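Local structure of membrane-bound protease PH1510 (Pyrococcus horikoshii, 6M4B) at residues 144-149 with 153-158; 88-93 with 131-136; 41-46 with 176-181; 13-18 with 24-29. The protein cleaves polypeptides preferentially near hydrophobic or aromatic residues, as the serine-protease domain of a membrane-bound protein that can degrade casein and a stomatin homolog in vitro. The protein carries 1 engineered substitution. All coordinates share one frame; numbering follows the deposited sequence.

All four contacts belong to the N-terminal protease domain, of the ClpP/crotonase superfamily. Along the chain contact 4 comes first, inside the opening strand and helix; contact 3 then spans residues 41 to 181 and encloses both contact 2 and, after it, contact 1. Contacts 3 and 4 lie on neighbouring strands, 41-47 and 9-16, of the parallel sheet, their centres about 16 Å apart. Contacts 1 and 2, centres about 12 Å apart, use the consecutive helices 144-152 and 123-139, tied by the K134-E148 salt bridge. I88 touching F27 joins contact 2 to contact 4. Sheet packing thus connects to the helical layer near the active site, while contact 1 has its centre about 24 Å from those of contacts 3 and 4.

Contact 1: residues 144-149 with 153-158; sequences ATIAEE and KDLSLT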
loop_
_atom_site.group_PDB
_atom_site.type_symbol
_atom_site.label_atom_id
_atom_site.label_comp_id
_atom_site.label_asym_id
_atom_site.label_seq_id
_atom_site.Cartn_x
_atom_site.Cartn_y
_atom_site.Cartn_z
ATOM N N ALA A 144 -4.579 10.154 12.467
ATOM C CA ALA A 144 -5.049 10.257 11.082
ATOM C C ALA A 144 -5.719 11.611 10.750
ATOM O O ALA A 144 -5.638 12.057 9.617
ATOM C CB ALA A 144 -6.023 9.124 10.800
ATOM N N THR A 145 -6.290 12.288 11.753
ATOM C CA THR A 145 -6.796 13.635 11.595
ATOM C C THR A 145 -5.657 14.584 11.248
ATOM O O THR A 145 -5.724 15.313 10.242
ATOM C CB THR A 145 -7.485 14.088 12.888
ATOM O OG1 THR A 145 -8.594 13.245 13.132
ATOM C CG2 THR A 145 -7.954 15.542 12.836
ATOM N N ILE A 146 -4.579 14.535 12.038
ATOM C CA ILE A 146 -3.392 15.354 11.762
ATOM C C ILE A 146 -2.779 14.973 10.446
ATOM O O ILE A 146 -2.400 15.860 9.678
ATOM C CB ILE A 146 -2.303 15.238 12.866
ATOM C CG1 ILE A 146 -2.797 15.935 14.138
ATOM C CG2 ILE A 146 -0.974 15.854 12.419
ATOM C CD1 ILE A 146 -2.953 17.443 14.036
ATOM N N ALA A 147 -2.685 13.680 10.174
ATOM C CA ALA A 147 -2.116 13.232 8.890
ATOM C C ALA A 147 -2.882 13.830 7.704
ATOM O O ALA A 147 -2.282 14.269 6.729
ATOM C CB ALA A 147 -2.080 11.709 8.791
ATOM N N GLU A 148 -4.202 13.830 7.796
ATOM C CA GLU A 148 -5.056 14.442 6.761
ATOM C C GLU A 148 -4.735 15.937 6.643
ATOM O O GLU A 148 -4.512 16.435 5.556
ATOM C CB GLU A 148 -6.545 14.237 7.075
ATOM C CG GLU A 148 -7.447 14.867 6.014
ATOM C CD GLU A 148 -8.948 14.582 6.176
ATOM O OE1 GLU A 148 -9.730 15.279 5.530
ATOM O OE2 GLU A 148 -9.373 13.722 6.945
ATOM N N GLU A 149 -4.601 16.621 7.774
ATOM C CA GLU A 149 -4.237 18.031 7.724
ATOM C C GLU A 149 -2.902 18.344 7.106
ATOM O O GLU A 149 -2.737 19.436 6.553
ATOM C CB GLU A 149 -4.372 18.688 9.076
ATOM C CG GLU A 149 -5.798 18.580 9.655
ATOM C CD GLU A 149 -5.912 19.199 11.031
ATOM O OE1 GLU A 149 -4.957 19.837 11.470
ATOM O OE2 GLU A 149 -6.966 19.101 11.651
ATOM N N LYS A 153 -4.427 21.294 4.978
ATOM C CA LYS A 153 -3.955 22.572 5.497
ATOM C C LYS A 153 -2.495 22.805 5.172
ATOM O O LYS A 153 -1.956 23.843 5.477
ATOM C CB LYS A 153 -4.207 22.604 7.004
ATOM C CG LYS A 153 -5.678 22.747 7.269
ATOM C CD LYS A 153 -6.169 22.697 8.702
ATOM C CE LYS A 153 -7.678 22.426 8.691
ATOM N NZ LYS A 153 -8.463 23.114 9.767
ATOM N N ASP A 154 -1.840 21.862 4.516
ATOM C CA ASP A 154 -0.383 21.926 4.349
ATOM C C ASP A 154 0.348 22.042 5.715
ATOM O O ASP A 154 1.428 22.614 5.821
ATOM C CB ASP A 154 -0.006 23.078 3.385
ATOM C CG ASP A 154 1.253 22.793 2.622
ATOM O OD1 ASP A 154 1.506 21.612 2.307
ATOM O OD2 ASP A 154 2.029 23.737 2.323
ATOM N N LEU A 155 -0.273 21.481 6.747
ATOM C CA LEU A 155 0.251 21.513 8.091
ATOM C C LEU A 155 1.658 20.890 8.150
ATOM O O LEU A 155 1.942 19.874 7.529
ATOM C CB LEU A 155 -0.688 20.793 9.025
ATOM C CG LEU A 155 -0.334 20.829 10.514
ATOM C CD1 LEU A 155 -0.413 22.232 11.080
ATOM C CD2 LEU A 155 -1.226 19.867 11.318
ATOM N N SER A 156 2.505 21.579 8.894
ATOM C CA SER A 156 3.880 21.226 9.200
ATOM C C SER A 156 3.989 21.283 10.721
ATOM O O SER A 156 3.434 22.191 11.333
ATOM C CB SER A 156 4.807 22.294 8.668
ATOM O OG SER A 156 5.952 21.686 8.175
ATOM N N LEU A 157 4.698 20.339 11.317
ATOM C CA LEU A 157 4.829 20.249 12.774
ATOM C C LEU A 157 6.279 20.252 13.172
ATOM O O LEU A 157 7.115 19.777 12.430
ATOM C CB LEU A 157 4.158 18.990 13.345
ATOM C CG LEU A 157 2.625 18.891 13.190
ATOM C CD1 LEU A 157 2.135 17.591 13.813
ATOM C CD2 LEU A 157 1.849 20.099 13.756
ATOM N N THR A 158 6.554 20.790 14.360
ATOM C CA THR A 158 7.882 20.665 15.014
ATOM C C THR A 158 7.914 19.290 15.704
ATOM O O THR A 158 6.861 18.667 15.848
ATOM C CB THR A 158 8.078 21.745 16.110
ATOM O OG1 THR A 158 7.069 21.567 17.098
ATOM C CG2 THR A 158 7.996 23.210 15.512
#
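The carbonyl oxygen of E149 is gripped by two backbone N-H groups: K153 N at 3.0 Å to E149 O, the ordinary helical bond, and L155 N at 3.2 Å to the same E149 O. The two donors come from opposite faces of the carbonyl plane and both bonds are fairly straight, 153° and 161° at the hydrogen. Between them D154, with positive phi, is the first residue to leave the helix, and the chain beyond it heads off across the helix axis. Beside this shared carbonyl the side chains of E149 and L155 run side by side, and L155 CD2 rests 3.7 Å from E149 OE1. K153 also runs alongside E149, but its NZ stays 4.7 Å from E149 OE2, not close enough to count as a salt bridge. One turn earlier in the helix, I146 sets its two branches against two leucines: its CD1 lies 4.0 Å from L155 CD2, while CG2, opposite the backbone N, comes 3.8 Å from L157 CD1. The departing chain bonds through its backbone to A105 (L155) and I103 (L157), so strand 156-157 runs antiparallel to strand 102-104. D154 OD1 accepts from the backbone N of R107, in the substrate-binding segment. Helix 144-152 has helix 123-139 along another flank, where A144 and A147 touch A137 and E148 pairs with K134.

Contact 2: residues 88-93 with 131-136; sequences IALGSH and AYIKSL
L90 meets I133 and L136 where the end of helix 84-90 packs against helix 123-139, within the ClpP/crotonase fold. The first helix begins directly after A83, the engineered alanine at the nucleophile position; the second carries the active-site lysine K124 near its start. L90 CB lies 4.0 Å from L136 CB, bringing the two chains together at the root of the side chain. CG lies opposite the carbonyl carbon (chi1 -62°), which carries the end of the leucine, with its two methyls, toward I133. There L90 CD1 sits 3.7 Å from I133 CG1 and 4.0 Å from I133 CD1, the side chains meeting at a slant. The same CD1 touches A147 CB of helix 144-152, so this methyl is clasped by two helices. I133 can reach it because its CG1 is swung opposite the backbone N (chi1 -152°). The next residue, G91, presents only backbone: its N lies 4.2 Å from L136 CD1. Y87, one turn back from L90, also packs on both I133 and L136, extending the apolar seam. Another flank of helix 123-139 faces the second subunit, where S135 packs on S135 of that chain. One water bridges the two backbones: it donates a hydrogen bond of 2.6 Å to L90 O and another of 2.6 Å to L136 O, which also accepts from S140 OG.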
loop_
_atom_site.group_PDB
_atom_site.type_symbol
_atom_site.label_atom_id
_atom_site.label_comp_id
_atom_site.label_asym_id
_atom_site.label_seq_id
_atom_site.Cartn_x
_atom_site.Cartn_y
_atom_site.Cartn_z
ATOM N N ILE A 88 6.834 8.303 4.104
ATOM C CA ILE A 88 7.886 7.336 4.427
ATOM C C ILE A 88 7.933 7.176 5.937
ATOM O O ILE A 88 7.890 6.071 6.444
ATOM C CB ILE A 88 9.256 7.803 3.849
ATOM C CG1 ILE A 88 9.229 7.810 2.297
ATOM C CG2 ILE A 88 10.420 6.899 4.289
ATOM C CD1 ILE A 88 10.379 8.559 1.643
ATOM N N ALA A 89 7.933 8.303 6.648
ATOM C CA ALA A 89 7.864 8.281 8.088
ATOM C C ALA A 89 6.605 7.592 8.633
ATOM O O ALA A 89 6.738 6.623 9.416
ATOM C CB ALA A 89 7.956 9.679 8.642
ATOM N N LEU A 90 5.405 8.020 8.187
ATOM C CA LEU A 90 4.160 7.372 8.628
ATOM C C LEU A 90 4.041 5.907 8.293
ATOM O O LEU A 90 3.332 5.164 8.988
ATOM C CB LEU A 90 2.929 8.122 8.150
ATOM C CG LEU A 90 2.812 9.529 8.673
ATOM C CD1 LEU A 90 1.730 10.261 7.908
ATOM C CD2 LEU A 90 2.485 9.503 10.163
ATOM N N GLY A 91 4.752 5.456 7.271
ATOM C CA GLY A 91 4.748 4.053 6.886
ATOM C C GLY A 91 5.699 3.166 7.649
ATOM O O GLY A 91 5.751 1.958 7.407
ATOM N N SER A 92 6.396 3.722 8.618
ATOM C CA SER A 92 7.522 3.046 9.243
ATOM C C SER A 92 7.168 2.572 10.639
ATOM O O SER A 92 6.152 2.966 11.233
ATOM C CB SER A 92 8.737 3.991 9.290
ATOM O OG SER A 92 8.674 4.861 10.422
ATOM N N HIS A 93 8.033 1.708 11.159
ATOM C CA HIS A 93 7.819 1.051 12.439
ATOM C C HIS A 93 7.899 1.976 13.633
ATOM O O HIS A 93 7.318 1.691 14.664
ATOM C CB HIS A 93 8.813 -0.095 12.575
ATOM C CG HIS A 93 8.626 -1.155 11.554
ATOM N ND1 HIS A 93 9.229 -1.112 10.320
ATOM C CD2 HIS A 93 7.886 -2.295 11.572
ATOM C CE1 HIS A 93 8.871 -2.175 9.614
ATOM N NE2 HIS A 93 8.049 -2.899 10.352
ATOM N N ALA A 131 -6.823 9.505 1.411
ATOM C CA ALA A 131 -7.112 8.143 1.824
ATOM C C ALA A 131 -5.799 7.378 2.122
ATOM O O ALA A 131 -5.732 6.649 3.117
ATOM C CB ALA A 131 -7.927 7.416 0.780
ATOM N N TYR A 132 -4.763 7.569 1.305
ATOM C CA TYR A 132 -3.506 6.836 1.513
ATOM C C TYR A 132 -2.761 7.258 2.815
ATOM O O TYR A 132 -2.403 6.400 3.643
ATOM C CB TYR A 132 -2.623 6.997 0.331
ATOM C CG TYR A 132 -1.351 6.245 0.374
ATOM C CD1 TYR A 132 -1.343 4.862 0.324
ATOM C CD2 TYR A 132 -0.125 6.910 0.412
ATOM C CE1 TYR A 132 -0.176 4.139 0.360
ATOM C CE2 TYR A 132 1.061 6.203 0.396
ATOM C CZ TYR A 132 1.049 4.843 0.402
ATOM O OH TYR A 132 2.230 4.163 0.397
ATOM N N ILE A 133 -2.630 8.559 3.036
ATOM C CA ILE A 133 -1.915 9.074 4.209
ATOM C C ILE A 133 -2.650 8.722 5.514
ATOM O O ILE A 133 -2.020 8.314 6.490
ATOM C CB ILE A 133 -1.612 10.578 4.118
ATOM C CG1 ILE A 133 -0.343 10.893 4.927
ATOM C CG2 ILE A 133 -2.799 11.452 4.562
ATOM C CD1 ILE A 133 0.103 12.319 4.829
ATOM N N LYS A 134 -3.974 8.731 5.469
ATOM C CA LYS A 134 -4.777 8.338 6.608
ATOM C C LYS A 134 -4.651 6.858 6.934
ATOM O O LYS A 134 -4.626 6.470 8.100
ATOM C CB LYS A 134 -6.233 8.708 6.415
ATOM C CG LYS A 134 -6.518 10.179 6.654
ATOM C CD LYS A 134 -7.961 10.541 6.369
ATOM C CE LYS A 134 -8.958 9.952 7.366
ATOM N NZ LYS A 134 -9.681 10.996 8.115
ATOM N N SER A 135 -4.526 6.042 5.910
ATOM C CA SER A 135 -4.340 4.649 6.083
ATOM C C SER A 135 -2.982 4.346 6.743
ATOM O O SER A 135 -2.948 3.487 7.592
ATOM C CB SER A 135 -4.443 3.913 4.752
ATOM O OG SER A 135 -3.313 4.065 3.907
ATOM N N LEU A 136 -1.900 5.036 6.340
ATOM C CA LEU A 136 -0.610 4.842 6.971
ATOM C C LEU A 136 -0.692 5.235 8.464
ATOM O O LEU A 136 -0.225 4.485 9.306
ATOM C CB LEU A 136 0.496 5.614 6.255
ATOM C CG LEU A 136 0.701 5.311 4.758
ATOM C CD1 LEU A 136 1.852 6.139 4.263
ATOM C CD2 LEU A 136 0.973 3.831 4.572
HETATM O O HOH W 1 1.900 3.047 8.723
#

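Contact 3: residues 41-46 with 176-181; sequences AIIIEL and NELLKK
I43 of the parallel sheet and L178 of helix 175-182 reach toward each other tip to tip in this ClpP/crotonase domain, where helix 175-182 lies on one face of the parallel sheet at strand 41-47, one of its two middle strands. I43 CD1 meets L178 CD2 at 3.7 Å, and this methyl pair is the closest approach of the two segments. Both chains extend to make it, since the nearest CA atoms, I43 CA and L178 CA, are 9.5 Å apart. On the helix, L178 CG lies opposite its backbone N (chi1 -179°), which aims the isobutyl group straight at the strand. On the strand, I43 CG1 lies opposite the carbonyl carbon and continues extended to CD1 (chi2 164°). L179 takes a different line: it leaves the helix to one side and comes at the I43 tip aslant. The joint is therefore one isoleucine methyl touched by two leucine methyls, both coming from the helix side, purely apolar and small, with 111 Å² buried. Y73 of the adjoining strand 70-74 touches both I43 and L178 and carries the seam across the sheet, while F200 packs on L179. I42 and I44 serve the other face, where they meet helix 21-36. K181 NZ bonds V171 O at the edge of the sheet. The second leucine ends with L179 CD2 at 4.2 Å from I43 CD1.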
loop_
_atom_site.group_PDB
_atom_site.type_symbol
_atom_site.label_atom_id
_atom_site.label_comp_id
_atom_site.label_asym_id
_atom_site.label_seq_id
_atom_site.Cartn_x
_atom_site.Cartn_y
_atom_site.Cartn_z
ATOM N N ALA A 41 17.278 -3.755 14.076
ATOM C CA ALA A 41 16.580 -2.593 13.485
ATOM C C ALA A 41 17.533 -1.878 12.554
ATOM O O ALA A 41 18.761 -1.980 12.724
ATOM C CB ALA A 41 16.071 -1.608 14.550
ATOM N N ILE A 42 16.970 -1.130 11.604
ATOM C CA ILE A 42 17.756 -0.185 10.816
ATOM C C ILE A 42 17.171 1.206 11.027
ATOM O O ILE A 42 15.959 1.385 10.967
ATOM C CB ILE A 42 17.827 -0.572 9.329
ATOM C CG1 ILE A 42 18.731 0.420 8.573
ATOM C CG2 ILE A 42 16.460 -0.680 8.684
ATOM C CD1 ILE A 42 18.919 0.046 7.129
ATOM N N ILE A 43 18.032 2.167 11.325
ATOM C CA ILE A 43 17.664 3.560 11.487
ATOM C C ILE A 43 18.073 4.283 10.203
ATOM O O ILE A 43 19.191 4.151 9.725
ATOM C CB ILE A 43 18.368 4.234 12.658
ATOM C CG1 ILE A 43 17.922 3.576 13.985
ATOM C CG2 ILE A 43 18.042 5.738 12.684
ATOM C CD1 ILE A 43 18.835 3.898 15.160
ATOM N N ILE A 44 17.131 5.014 9.632
ATOM C CA ILE A 44 17.378 5.777 8.447
ATOM C C ILE A 44 17.209 7.213 8.814
ATOM O O ILE A 44 16.121 7.636 9.160
ATOM C CB ILE A 44 16.487 5.313 7.308
ATOM C CG1 ILE A 44 16.976 3.921 6.909
ATOM C CG2 ILE A 44 16.548 6.309 6.157
ATOM C CD1 ILE A 44 16.114 3.232 5.911
ATOM N N GLU A 45 18.331 7.937 8.754
ATOM C CA GLU A 45 18.384 9.368 9.026
ATOM C C GLU A 45 17.930 10.088 7.753
ATOM O O GLU A 45 18.597 10.013 6.725
ATOM C CB GLU A 45 19.793 9.798 9.414
ATOM C CG GLU A 45 20.186 9.339 10.816
ATOM C CD GLU A 45 21.664 9.575 11.150
ATOM O OE1 GLU A 45 22.430 9.953 10.239
ATOM O OE2 GLU A 45 22.065 9.363 12.316
ATOM N N LEU A 46 16.764 10.719 7.816
ATOM C CA LEU A 46 16.086 11.179 6.614
ATOM C C LEU A 46 15.988 12.693 6.605
ATOM O O LEU A 46 15.671 13.299 7.605
ATOM C CB LEU A 46 14.675 10.578 6.517
ATOM C CG LEU A 46 13.842 10.961 5.285
ATOM C CD1 LEU A 46 14.395 10.305 4.032
ATOM C CD2 LEU A 46 12.409 10.557 5.518
ATOM N N ASN A 176 22.249 7.845 20.147
ATOM C CA ASN A 176 22.256 7.263 21.488
ATOM C C ASN A 176 20.963 7.586 22.302
ATOM O O ASN A 176 20.387 6.696 22.947
ATOM C CB ASN A 176 23.512 7.766 22.206
ATOM C CG ASN A 176 23.916 6.905 23.399
ATOM O OD1 ASN A 176 24.779 5.978 23.307
ATOM N ND2 ASN A 176 23.307 7.215 24.541
ATOM N N GLU A 177 20.493 8.840 22.251
ATOM C CA GLU A 177 19.221 9.181 22.905
ATOM C C GLU A 177 18.045 8.446 22.186
ATOM O O GLU A 177 17.121 7.998 22.838
ATOM C CB GLU A 177 19.001 10.706 23.022
ATOM C CG GLU A 177 17.940 11.026 24.072
ATOM C CD GLU A 177 17.605 12.533 24.292
ATOM O OE1 GLU A 177 17.466 13.352 23.351
ATOM O OE2 GLU A 177 17.387 12.889 25.468
ATOM N N LEU A 178 18.112 8.284 20.862
ATOM C CA LEU A 178 17.055 7.560 20.110
ATOM C C LEU A 178 16.932 6.095 20.597
ATOM O O LEU A 178 15.837 5.653 21.038
ATOM C CB LEU A 178 17.287 7.643 18.589
ATOM C CG LEU A 178 16.275 6.978 17.621
ATOM C CD1 LEU A 178 16.459 7.498 16.219
ATOM C CD2 LEU A 178 16.459 5.468 17.560
ATOM N N LEU A 179 18.078 5.430 20.653
ATOM C CA LEU A 179 18.196 4.072 21.222
ATOM C C LEU A 179 17.675 3.980 22.622
ATOM O O LEU A 179 16.848 3.121 22.913
ATOM C CB LEU A 179 19.632 3.565 21.171
ATOM C CG LEU A 179 20.169 3.370 19.732
ATOM C CD1 LEU A 179 21.681 3.076 19.789
ATOM C CD2 LEU A 179 19.442 2.291 18.946
ATOM N N LYS A 180 18.051 4.922 23.466
ATOM C CA LYS A 180 17.606 4.905 24.859
ATOM C C LYS A 180 16.094 5.042 25.006
ATOM O O LYS A 180 15.457 4.279 25.722
ATOM C CB LYS A 180 18.351 6.005 25.606
ATOM C CG LYS A 180 18.163 6.108 27.109
ATOM C CD LYS A 180 18.978 7.317 27.626
ATOM C CE LYS A 180 18.251 8.167 28.675
ATOM N NZ LYS A 180 18.460 7.675 30.063
ATOM N N LYS A 181 15.494 6.037 24.368
ATOM C CA LYS A 181 14.017 6.250 24.499
ATOM C C LYS A 181 13.180 5.244 23.709
ATOM O O LYS A 181 11.994 5.039 24.029
ATOM C CB LYS A 181 13.651 7.651 24.025
ATOM C CG LYS A 181 14.192 8.759 24.921
ATOM C CD LYS A 181 14.125 10.111 24.228
ATOM C CE LYS A 181 14.048 11.260 25.217
ATOM N NZ LYS A 181 13.515 12.483 24.567
#

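Contact 4: residues 13-18 with 24-29; sequences AQIKGQ and YDQFDR
I15 sets its CD1 methyl over the face of the F27 ring in the first beta-alpha-beta unit of the domain, where strand 9-16 leads into helix 21-36 and then strand 41-47. This is the tight part: a CH-pi contact with I15 CD1 3.5 Å from the F27 ring centroid and only 18° off the ring normal. The methyl is shifted toward one rim, so that F27 CD2 and F27 CE2 are each 3.4 Å from I15 CD1. The F27 side chain leaves the helix to one side, and its ring reaches in toward the strand. I44 of the neighbouring strand touches both I15 and F27, and helix 53-64 adds I59 against the ring, so the pair is buried. Q26 forms the looser margin: it is partly exposed, and its CB stands 4.2 Å from I15 CD1. The other side of the strand is the solvent side, where Q14 and K16 point away from the helix and are exposed. Besides its methyl tip, I15 offers the ring a second branch: with CG1 opposite the carbonyl carbon (chi1 -71°), CG2 falls opposite the backbone N and approaches F27 CE2 at 4.0 Å.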
loop_
_atom_site.group_PDB
_atom_site.type_symbol
_atom_site.label_atom_id
_atom_site.label_comp_id
_atom_site.label_asym_id
_atom_site.label_seq_id
_atom_site.Cartn_x
_atom_site.Cartn_y
_atom_site.Cartn_z
ATOM N N ALA A 13 21.690 4.371 8.337
ATOM C CA ALA A 13 22.032 4.930 7.049
ATOM C C ALA A 13 21.457 6.313 6.919
ATOM O O ALA A 13 20.629 6.738 7.723
ATOM C CB ALA A 13 21.545 4.038 5.944
ATOM N N GLN A 14 21.921 7.024 5.919
ATOM C CA GLN A 14 21.524 8.399 5.696
ATOM C C GLN A 14 20.892 8.442 4.325
ATOM O O GLN A 14 21.442 7.864 3.375
ATOM C CB GLN A 14 22.708 9.322 5.687
ATOM C CG GLN A 14 23.471 9.435 6.986
ATOM C CD GLN A 14 24.445 10.590 6.975
ATOM O OE1 GLN A 14 24.110 11.702 7.381
ATOM N NE2 GLN A 14 25.654 10.336 6.497
ATOM N N ILE A 15 19.742 9.104 4.231
ATOM C CA ILE A 15 19.118 9.408 2.949
ATOM C C ILE A 15 18.730 10.884 2.939
ATOM O O ILE A 15 17.979 11.367 3.817
ATOM C CB ILE A 15 17.965 8.426 2.634
ATOM C CG1 ILE A 15 18.568 7.052 2.316
ATOM C CG2 ILE A 15 17.142 8.888 1.427
ATOM C CD1 ILE A 15 17.598 5.924 2.290
ATOM N N LYS A 16 19.329 11.602 1.989
ATOM C CA LYS A 16 19.131 13.024 1.808
ATOM C C LYS A 16 18.697 13.374 0.385
ATOM O O LYS A 16 19.030 12.659 -0.561
ATOM C CB LYS A 16 20.428 13.762 2.110
ATOM C CG LYS A 16 21.027 13.430 3.463
ATOM C CD LYS A 16 22.011 14.496 3.926
ATOM C CE LYS A 16 22.730 14.082 5.206
ATOM N NZ LYS A 16 23.168 15.276 5.993
ATOM N N GLY A 17 18.009 14.504 0.232
ATOM C CA GLY A 17 17.636 15.021 -1.094
ATOM C C GLY A 17 16.272 14.549 -1.576
ATOM O O GLY A 17 15.475 13.979 -0.816
ATOM N N GLN A 18 16.002 14.775 -2.860
ATOM C CA GLN A 18 14.706 14.479 -3.429
ATOM C C GLN A 18 14.460 13.000 -3.466
ATOM O O GLN A 18 15.363 12.240 -3.672
ATOM C CB GLN A 18 14.565 15.078 -4.833
ATOM C CG GLN A 18 14.444 16.593 -4.812
ATOM C CD GLN A 18 13.461 17.104 -5.847
ATOM O OE1 GLN A 18 13.846 17.804 -6.789
ATOM N NE2 GLN A 18 12.181 16.744 -5.689
ATOM N N TYR A 24 14.518 4.935 -3.947
ATOM C CA TYR A 24 14.036 3.566 -3.720
ATOM C C TYR A 24 15.199 2.604 -3.610
ATOM O O TYR A 24 15.274 1.880 -2.634
ATOM C CB TYR A 24 12.998 3.037 -4.753
ATOM C CG TYR A 24 12.678 1.572 -4.503
ATOM C CD1 TYR A 24 11.810 1.181 -3.495
ATOM C CD2 TYR A 24 13.306 0.557 -5.241
ATOM C CE1 TYR A 24 11.554 -0.179 -3.243
ATOM C CE2 TYR A 24 13.053 -0.795 -4.999
ATOM C CZ TYR A 24 12.175 -1.166 -4.002
ATOM O OH TYR A 24 11.946 -2.527 -3.762
ATOM N N ASP A 25 16.090 2.567 -4.617
ATOM C CA ASP A 25 17.226 1.575 -4.643
ATOM C C ASP A 25 18.120 1.701 -3.389
ATOM O O ASP A 25 18.562 0.689 -2.849
ATOM C CB ASP A 25 18.130 1.705 -5.886
ATOM C CG ASP A 25 17.424 1.403 -7.181
ATOM O OD1 ASP A 25 16.562 0.509 -7.250
ATOM O OD2 ASP A 25 17.763 2.070 -8.167
ATOM N N GLN A 26 18.317 2.933 -2.917
ATOM C CA GLN A 26 19.048 3.175 -1.670
ATOM C C GLN A 26 18.359 2.492 -0.461
ATOM O O GLN A 26 18.995 1.689 0.204
ATOM C CB GLN A 26 19.219 4.652 -1.402
ATOM C CG GLN A 26 20.031 5.394 -2.462
ATOM C CD GLN A 26 20.155 6.866 -2.126
ATOM O OE1 GLN A 26 19.434 7.713 -2.669
ATOM N NE2 GLN A 26 21.006 7.172 -1.152
ATOM N N PHE A 27 17.066 2.767 -0.223
ATOM C CA PHE A 27 16.288 2.066 0.830
ATOM C C PHE A 27 16.310 0.585 0.612
ATOM O O PHE A 27 16.448 -0.192 1.574
ATOM C CB PHE A 27 14.803 2.502 0.872
ATOM C CG PHE A 27 14.535 3.783 1.613
ATOM C CD1 PHE A 27 14.171 3.760 2.941
ATOM C CD2 PHE A 27 14.575 4.995 0.981
ATOM C CE1 PHE A 27 13.859 4.927 3.624
ATOM C CE2 PHE A 27 14.278 6.174 1.660
ATOM C CZ PHE A 27 13.906 6.132 2.986
ATOM N N ASP A 28 16.138 0.148 -0.635
ATOM C CA ASP A 28 16.156 -1.320 -0.869
ATOM C C ASP A 28 17.506 -1.943 -0.435
ATOM O O ASP A 28 17.539 -3.007 0.221
ATOM C CB ASP A 28 15.869 -1.664 -2.328
ATOM C CG ASP A 28 15.753 -3.153 -2.582
ATOM O OD1 ASP A 28 15.303 -3.922 -1.715
ATOM O OD2 ASP A 28 16.110 -3.588 -3.706
ATOM N N ARG A 29 18.598 -1.280 -0.805
ATOM C CA ARG A 29 19.935 -1.832 -0.541
ATOM C C ARG A 29 20.203 -1.845 0.961
ATOM O O ARG A 29 20.528 -2.904 1.510
ATOM C CB ARG A 29 21.025 -1.037 -1.298
ATOM C CG ARG A 29 22.458 -1.551 -1.131
ATOM C CD ARG A 29 23.487 -0.741 -1.986
ATOM N NE ARG A 29 24.836 -0.832 -1.393
ATOM C CZ ARG A 29 25.332 -0.030 -0.439
ATOM N NH1 ARG A 29 26.572 -0.232 0.002
ATOM N NH2 ARG A 29 24.615 0.964 0.084
#